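Local coordinates for protein LP04448p (Drosophila melanogaster, PDB 2QK2) that probably binds tubulin through its TOG domains and tracks growing microtubule plus ends, as a member of the XMAP215/Dis1 family, at residues Leu203-Gly208 against Glu232-Lys237. Sequence-based numbering, arbitrary orientation.
Sequences LIKLMG and EKAEIK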
# COMPACT_ATOMS: atom_id res chain seq x y z
N LEU A 203 5.30 15.09 4.01
CA LEU A 203 4.95 15.91 2.86
C LEU A 203 5.80 17.18 2.82
O LEU A 203 6.23 17.61 1.75
CB LEU A 203 3.47 16.28 2.90
CG LEU A 203 2.99 17.14 1.73
CD1 LEU A 203 3.16 16.37 0.42
CD2 LEU A 203 1.53 17.52 1.93
N ILE A 204 6.03 17.78 3.99
CA ILE A 204 6.83 19.00 4.07
C ILE A 204 8.29 18.66 3.75
O ILE A 204 8.98 19.41 3.05
CB ILE A 204 6.77 19.65 5.48
CG1 ILE A 204 5.33 20.05 5.82
CG2 ILE A 204 7.67 20.87 5.53
CD1 ILE A 204 5.18 20.68 7.19
N LYS A 205 8.75 17.53 4.28
CA LYS A 205 10.11 17.06 4.03
C LYS A 205 10.36 16.95 2.53
O LYS A 205 11.43 17.32 2.04
CB LYS A 205 10.31 15.69 4.67
CG LYS A 205 11.49 15.60 5.62
CD LYS A 205 12.82 15.84 4.91
CE LYS A 205 13.92 16.18 5.91
NZ LYS A 205 13.95 15.28 7.11
N LEU A 206 9.38 16.44 1.80
CA LEU A 206 9.51 16.26 0.36
C LEU A 206 9.28 17.51 -0.50
O LEU A 206 10.04 17.77 -1.43
CB LEU A 206 8.55 15.17 -0.13
CG LEU A 206 8.55 14.88 -1.64
CD1 LEU A 206 9.82 14.12 -2.00
CD2 LEU A 206 7.33 14.06 -2.02
N MSE A 207 8.24 18.27 -0.19
CA MSE A 207 7.91 19.44 -0.99
C MSE A 207 8.50 20.77 -0.52
O MSE A 207 8.52 21.74 -1.28
CB MSE A 207 6.39 19.59 -1.11
CG MSE A 207 5.67 18.35 -1.65
SE MSE A 207 6.31 17.78 -3.40
CE MSE A 207 5.45 19.11 -4.49
N GLY A 208 8.98 20.81 0.72
CA GLY A 208 9.56 22.04 1.24
C GLY A 208 8.58 22.87 2.06
O GLY A 208 7.39 22.92 1.76
N GLU A 232 11.14 16.17 10.88
CA GLU A 232 12.55 15.97 11.19
C GLU A 232 13.00 14.54 10.98
O GLU A 232 14.08 14.30 10.44
CB GLU A 232 12.85 16.36 12.64
CG GLU A 232 12.73 17.83 12.96
CD GLU A 232 13.64 18.24 14.10
OE1 GLU A 232 13.68 17.52 15.12
OE2 GLU A 232 14.32 19.29 13.98
N LYS A 233 12.17 13.59 11.42
CA LYS A 233 12.49 12.18 11.32
C LYS A 233 12.23 11.55 9.95
O LYS A 233 12.77 10.50 9.63
CB LYS A 233 11.72 11.41 12.39
CG LYS A 233 11.99 11.94 13.78
CD LYS A 233 11.28 11.12 14.84
CE LYS A 233 11.60 11.64 16.23
NZ LYS A 233 10.97 10.80 17.29
N ALA A 234 11.41 12.20 9.13
CA ALA A 234 11.11 11.68 7.80
C ALA A 234 12.37 11.60 6.95
O ALA A 234 13.20 12.51 6.96
CB ALA A 234 10.07 12.57 7.12
N GLU A 235 12.50 10.50 6.20
CA GLU A 235 13.65 10.29 5.32
C GLU A 235 13.17 10.10 3.88
O GLU A 235 12.55 9.08 3.57
CB GLU A 235 14.44 9.06 5.74
CG GLU A 235 15.00 9.11 7.15
CD GLU A 235 15.85 7.89 7.47
OE1 GLU A 235 15.33 6.76 7.38
OE2 GLU A 235 17.05 8.07 7.81
N ILE A 236 13.46 11.06 3.01
CA ILE A 236 13.07 10.94 1.62
C ILE A 236 14.09 10.06 0.91
O ILE A 236 15.22 10.47 0.66
CB ILE A 236 13.01 12.32 0.93
CG1 ILE A 236 12.05 13.23 1.70
CG2 ILE A 236 12.56 12.16 -0.51
CD1 ILE A 236 10.66 12.65 1.90
N LYS A 237 13.67 8.85 0.59
CA LYS A 237 14.53 7.86 -0.04
C LYS A 237 14.76 8.04 -1.54
O LYS A 237 15.52 7.27 -2.13
CB LYS A 237 13.97 6.47 0.24
CG LYS A 237 13.82 6.19 1.73
CD LYS A 237 12.83 5.07 2.00
CE LYS A 237 12.70 4.82 3.50
NZ LYS A 237 12.34 6.05 4.27
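Glu232 meets Lys205 through its backbone. Glu232 O lies 3.5 Å from Lys205 NZ, near the end of helix 221-233. The same ammonium group donates a hydrogen bond to the carbonyl O of Gln231. Ala234 is the first residue to leave the helix, and it touches Lys205 twice. Ala234 O accepts a hydrogen bond from Lys205 NZ at 2.9 Å. The nitrogen comes in slightly tilted from the carbonyl plane, with a C=O...N angle of 153°. The methyl CB of Ala234 packs on the aliphatic part of the lysine, 3.7 Å from Lys205 CG. The lysine chain bends at chi2 (-64°) and again at chi4, which carries NZ round to these carbonyls. The ammonium group thus sits beside the last carbonyls of helix 221-233, where its charge would probably suit the negative end of the helix dipole. Ile236 continues the apolar side of the contact with both branches. Ile236 CD1 reaches Leu206 CB at 3.9 Å and also lies against Lys205 CB. Ile236 CG2 meets Leu206 CD1 at 3.7 Å, and the two side chains cross at about a right angle. Leu206 also packs on Pro166. Beyond Ile236, the backbone of Lys237 is hydrogen-bonded to that of Thr162. The chain leaving helix 221-233 passes obliquely over the last turn of helix 190-207, in the all-helical HEAT-repeat array of a TOG domain.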